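Local coordinates for protein putative alpha-galactosidase/melibiase (Bacteroides fragilis, PDB 4OGZ) that is a putative alpha-galactosidase (melibiase) of glycoside hydrolase family 27 that probably removes terminal, non-reducing alpha-D-galactose residues from alpha-D-galactosides, at residues S198-E202 against R234-M238; D278-L282 against V322-G327. All coordinates share one frame; numbering follows the deposited sequence.

Contact 1 of 2, residues S198-E202 against R234-M238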
loop_
_atom_site.group_PDB
_atom_site.type_symbol
_atom_site.label_atom_id
_atom_site.label_comp_id
_atom_site.label_asym_id
_atom_site.label_seq_id
_atom_site.Cartn_x
_atom_site.Cartn_y
_atom_site.Cartn_z
ATOM N N SER A 198 -19.669 10.962 8.118
ATOM C CA SER A 198 -20.601 9.824 8.070
ATOM C C SER A 198 -21.238 9.399 9.403
ATOM O O SER A 198 -22.066 8.495 9.421
ATOM C CB SER A 198 -19.875 8.605 7.492
ATOM O OG SER A 198 -19.642 8.707 6.096
ATOM N N TYR A 199 -20.873 10.013 10.520
ATOM C CA TYR A 199 -21.405 9.550 11.808
ATOM C C TYR A 199 -22.922 9.570 11.852
ATOM O O TYR A 199 -23.544 10.600 11.567
ATOM C CB TYR A 199 -20.907 10.401 12.987
ATOM C CG TYR A 199 -21.416 9.865 14.283
ATOM C CD1 TYR A 199 -20.935 8.667 14.775
ATOM C CD2 TYR A 199 -22.439 10.496 14.971
ATOM C CE1 TYR A 199 -21.430 8.131 15.949
ATOM C CE2 TYR A 199 -22.933 9.974 16.145
ATOM C CZ TYR A 199 -22.421 8.788 16.626
ATOM O OH TYR A 199 -22.906 8.263 17.791
ATOM N N GLY A 200 -23.493 8.436 12.259
ATOM C CA GLY A 200 -24.923 8.261 12.316
ATOM C C GLY A 200 -25.555 7.878 10.985
ATOM O O GLY A 200 -26.720 7.567 10.955
ATOM N N TYR A 201 -24.804 7.961 9.875
ATOM C CA TYR A 201 -25.309 7.634 8.527
ATOM C C TYR A 201 -24.455 6.570 7.875
ATOM O O TYR A 201 -24.316 6.520 6.659
ATOM C CB TYR A 201 -25.308 8.885 7.628
ATOM C CG TYR A 201 -26.164 10.008 8.118
ATOM C CD1 TYR A 201 -25.665 10.962 8.998
ATOM C CD2 TYR A 201 -27.487 10.154 7.675
ATOM C CE1 TYR A 201 -26.463 12.016 9.448
ATOM C CE2 TYR A 201 -28.276 11.213 8.115
ATOM C CZ TYR A 201 -27.752 12.127 9.000
ATOM O OH TYR A 201 -28.528 13.169 9.432
ATOM N N GLU A 202 -23.867 5.708 8.679
ATOM C CA GLU A 202 -22.901 4.771 8.156
ATOM C C GLU A 202 -23.518 3.833 7.123
ATOM O O GLU A 202 -22.861 3.464 6.135
ATOM C CB GLU A 202 -22.262 3.973 9.308
ATOM C CG GLU A 202 -21.484 4.824 10.317
ATOM C CD GLU A 202 -22.307 5.373 11.473
ATOM O OE1 GLU A 202 -23.578 5.294 11.436
ATOM O OE2 GLU A 202 -21.681 5.943 12.409
ATOM N N ARG A 234 -17.632 3.509 17.082
ATOM C CA ARG A 234 -17.837 4.226 15.839
ATOM C C ARG A 234 -17.207 3.521 14.648
ATOM O O ARG A 234 -17.784 3.473 13.591
ATOM C CB ARG A 234 -17.302 5.663 15.935
ATOM C CG ARG A 234 -18.114 6.532 16.862
ATOM C CD ARG A 234 -17.763 8.012 16.727
ATOM N NE ARG A 234 -18.543 8.793 17.679
ATOM C CZ ARG A 234 -18.817 10.092 17.581
ATOM N NH1 ARG A 234 -18.372 10.820 16.565
ATOM N NH2 ARG A 234 -19.561 10.657 18.521
ATOM N N TYR A 235 -16.028 2.962 14.835
ATOM C CA TYR A 235 -15.385 2.200 13.801
ATOM C C TYR A 235 -16.190 0.917 13.543
ATOM O O TYR A 235 -16.397 0.518 12.406
ATOM C CB TYR A 235 -13.891 1.967 14.165
ATOM C CG TYR A 235 -13.032 3.171 13.747
ATOM C CD1 TYR A 235 -12.791 3.452 12.415
ATOM C CD2 TYR A 235 -12.571 4.082 14.681
ATOM C CE1 TYR A 235 -12.055 4.598 12.034
ATOM C CE2 TYR A 235 -11.846 5.202 14.313
ATOM C CZ TYR A 235 -11.601 5.455 12.980
ATOM O OH TYR A 235 -10.862 6.587 12.610
ATOM N N GLU A 236 -16.689 0.303 14.601
ATOM C CA GLU A 236 -17.469 -0.949 14.445
ATOM C C GLU A 236 -18.755 -0.715 13.642
ATOM O O GLU A 236 -19.149 -1.554 12.839
ATOM C CB GLU A 236 -17.771 -1.559 15.808
ATOM C CG GLU A 236 -18.387 -2.944 15.695
ATOM C CD GLU A 236 -18.927 -3.485 16.999
ATOM O OE1 GLU A 236 -18.454 -3.050 18.073
ATOM O OE2 GLU A 236 -19.837 -4.353 16.940
ATOM N N LYS A 237 -19.413 0.418 13.875
ATOM C CA LYS A 237 -20.605 0.768 13.106
ATOM C C LYS A 237 -20.293 0.785 11.625
ATOM O O LYS A 237 -21.020 0.193 10.819
ATOM C CB LYS A 237 -21.189 2.125 13.548
ATOM C CG LYS A 237 -22.412 2.005 14.442
ATOM C CD LYS A 237 -22.559 3.135 15.481
ATOM C CE LYS A 237 -22.780 4.538 14.906
ATOM N NZ LYS A 237 -24.194 4.869 14.556
HETATM N N MSE A 238 -19.227 1.486 11.246
HETATM C CA MSE A 238 -18.887 1.591 9.823
HETATM C C MSE A 238 -18.366 0.289 9.259
HETATM O O MSE A 238 -18.616 -0.011 8.097
HETATM C CB MSE A 238 -17.858 2.696 9.610
HETATM C CG MSE A 238 -17.475 2.886 8.144
HETATM SE SE MSE A 238 -19.033 3.141 6.954
HETATM C CE MSE A 238 -18.948 5.094 6.774
HETATM O O HOH W 1 -19.164 5.744 12.568
#
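Glu202 reaches from the start of helix 202-211 to Lys237 and Met238 on helix 228-244. Glu202 CB lies 4.1 Å from SE of Met238, a selenomethionine. Glu202 CG then passes the backbone of Met238, 4.1 Å from Met238 N. Here the chain bends (chi2 89°), which turns the carboxylate back along the loop, toward Gly200 and Lys237. Glu202 OE1 takes the salt bridge from Lys237 NZ at 3.2 Å, the ammonium coming in from above the carboxylate plane. Glu202 OE2 accepts Gly200 N at 3.1 Å, again from out of the plane, and Lys237 CE lies against Glu202 OE2 at 3.1 Å, a contact and not a bond. The link to Arg234 O runs through one water that donates to both oxygens; its 2.5 Å approach to Glu202 OE2 is short enough to be treated with reserve.

This is a (beta/alpha)8, or TIM, barrel, and the loop that follows strand 180-186 is here laid against the helix that follows the next strand, 216-220. The loop makes a type II turn from Ser198 to Tyr201, with Gly200 at positive phi, and Tyr201 is the N-cap of helix 202-211.

Nearer the surface, with Tyr199 CG anti to the backbone N (chi1 -177°), the ring is carried toward helix 228-244, where the Arg234 guanidinium lies over one face in a stacked cation-pi contact, planes 19° apart. The closest pair is Tyr199 CE1 and Arg234 NE at 3.4 Å. Arg234 NE forms a salt bridge with Glu230 and NH1 a hydrogen bond with Ala187 O, consistent with a guanidinium held in a fixed rotation over the ring. On the buried side, the Met238 methyl CE touches Ser198 CB at 3.7 Å, while Ser198 OG is hydrogen-bonded to Asp205 and Ser185.

Contact 2 of 2, residues D278-L282 against V322-G327; sequences DIGDL and VVGIGG
Asp281 OD2 receives the backbone N-H of Gly327 at 2.7 Å, the donor coming in head-on, nearly in line with the C-O bond, with an N-H...O angle of 157°. The carboxylate gets there because CG stands anti to the residue's own N (chi1 -180°), which carries it straight out to the far end of 322-327. Gly326 N is also near OD2, but its angle is too poor for a bond; that amide goes to Tyr344 OH instead. The same hydroxyl is hydrogen-bonded to Asp281 OD1, so Tyr344 serves both sides of the contact. Gly326 and Gly327 are poorly ordered, and the exact geometry at this end deserves some caution.

Ile325 runs past Asp281 in the opposite direction, laying CG2 alongside OD2 at 3.4 Å, so the acid is flanked by hydrocarbon on its way to the amide. A type II turn from Val322 to Ile325, closed by Ile325 N to Val322 O and with Gly324 at positive phi, reverses the chain so that Val322 and Ile325 both point toward 278-282. On 278-282, Asp281 is the centre of an inverse gamma turn whose hydrogen bond, Leu282 N to Gly280 O, is weak.

The apolar half belongs to Val322. Its CG1 meets Ile279 CG2 tip to tip at 3.9 Å and lies equally far, 3.9 Å, from Gly280 O.

Both segments are loops that follow adjacent parallel strands of the TIM barrel, 272-274 and 315-317, on the side where such enzymes carry their active site. Helix 341-353 backs them, with His347 hydrogen-bonded to Val322 N and also packed on Ile279, and Asn108 of helix 107-110 touches Ile279, Val322 and Ile325.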
loop_
_atom_site.group_PDB
_atom_site.type_symbol
_atom_site.label_atom_id
_atom_site.label_comp_id
_atom_site.label_asym_id
_atom_site.label_seq_id
_atom_site.Cartn_x
_atom_site.Cartn_y
_atom_site.Cartn_z
ATOM N N ASP A 278 0.014 12.312 11.205
ATOM C CA ASP A 278 0.256 12.442 9.771
ATOM C C ASP A 278 1.726 12.624 9.430
ATOM O O ASP A 278 2.442 13.356 10.111
ATOM C CB ASP A 278 -0.478 13.613 9.203
ATOM C CG ASP A 278 -1.991 13.424 9.151
ATOM O OD1 ASP A 278 -2.598 12.337 9.395
ATOM O OD2 ASP A 278 -2.584 14.453 8.817
ATOM N N ILE A 279 2.145 11.916 8.376
ATOM C CA ILE A 279 3.514 11.929 7.928
ATOM C C ILE A 279 3.810 13.275 7.276
ATOM O O ILE A 279 2.953 13.910 6.655
ATOM C CB ILE A 279 3.820 10.769 6.951
ATOM C CG1 ILE A 279 5.332 10.606 6.738
ATOM C CG2 ILE A 279 3.116 10.966 5.614
ATOM C CD1 ILE A 279 5.709 9.386 5.904
ATOM N N GLY A 280 5.024 13.727 7.486
ATOM C CA GLY A 280 5.528 14.890 6.784
ATOM C C GLY A 280 6.623 14.502 5.801
ATOM O O GLY A 280 7.224 13.416 5.880
ATOM N N ASP A 281 6.876 15.405 4.870
ATOM C CA ASP A 281 7.974 15.252 3.937
ATOM C C ASP A 281 9.236 15.783 4.655
ATOM O O ASP A 281 9.768 16.851 4.333
ATOM C CB ASP A 281 7.629 15.958 2.625
ATOM C CG ASP A 281 8.716 15.843 1.579
ATOM O OD1 ASP A 281 9.626 14.990 1.720
ATOM O OD2 ASP A 281 8.675 16.652 0.622
ATOM N N LEU A 282 9.687 15.005 5.648
ATOM C CA LEU A 282 10.889 15.324 6.443
ATOM C C LEU A 282 11.399 14.066 7.123
ATOM O O LEU A 282 10.635 13.132 7.340
ATOM C CB LEU A 282 10.599 16.442 7.462
ATOM C CG LEU A 282 9.902 16.092 8.787
ATOM C CD1 LEU A 282 10.246 17.129 9.848
ATOM C CD2 LEU A 282 8.397 15.966 8.601
ATOM N N VAL A 322 6.060 9.583 0.965
ATOM C CA VAL A 322 6.407 10.960 0.617
ATOM C C VAL A 322 7.567 11.009 -0.379
ATOM O O VAL A 322 8.042 12.096 -0.754
ATOM C CB VAL A 322 6.712 11.818 1.881
ATOM C CG1 VAL A 322 5.443 12.007 2.704
ATOM C CG2 VAL A 322 7.846 11.219 2.713
ATOM N N VAL A 323 7.961 9.835 -0.860
ATOM C CA VAL A 323 8.910 9.661 -1.960
ATOM C C VAL A 323 8.503 10.560 -3.120
ATOM O O VAL A 323 7.353 10.498 -3.565
ATOM C CB VAL A 323 8.923 8.186 -2.471
ATOM C CG1 VAL A 323 9.858 8.003 -3.658
ATOM C CG2 VAL A 323 9.308 7.222 -1.361
ATOM N N GLY A 324 9.410 11.424 -3.558
ATOM C CA GLY A 324 9.201 12.177 -4.784
ATOM C C GLY A 324 8.518 13.523 -4.622
ATOM O O GLY A 324 8.220 14.187 -5.602
ATOM N N ILE A 325 8.261 13.940 -3.396
ATOM C CA ILE A 325 7.545 15.188 -3.189
ATOM C C ILE A 325 8.540 16.361 -3.207
ATOM O O ILE A 325 8.222 17.404 -3.748
ATOM C CB ILE A 325 6.697 15.137 -1.905
ATOM C CG1 ILE A 325 5.592 14.100 -2.107
ATOM C CG2 ILE A 325 6.129 16.504 -1.556
ATOM C CD1 ILE A 325 4.672 13.952 -0.919
ATOM N N GLY A 326 9.740 16.154 -2.656
ATOM C CA GLY A 326 10.807 17.166 -2.642
ATOM C C GLY A 326 10.346 18.534 -2.170
ATOM O O GLY A 326 10.697 19.548 -2.773
ATOM N N GLY A 327 9.536 18.570 -1.113
ATOM C CA GLY A 327 8.991 19.835 -0.588
ATOM C C GLY A 327 7.768 20.414 -1.299
ATOM O O GLY A 327 7.109 21.299 -0.753
#

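Overall arrangement
From the N terminus the chain first builds the two N-terminal beta-sheets (strands 14-15 to 82-92), then enters the TIM barrel at strand 102-105, and both contacts belong to that barrel. Contact 1 closes a loop of 31 intervening residues, joining the segment after strand 180-186 to helix 228-244 beyond strand 216-220. Contact 2 opens only later, and bridges 39 residues between the loops that follow strands 272-274 and 315-317. The two are therefore in series, neither nested nor crossed. Their centres lie about 31 Å apart, and their nearest atoms about 11 Å. Each joins consecutive beta-alpha units, in different sectors of the barrel, before the chain passes to the C-terminal sheet at 393-472.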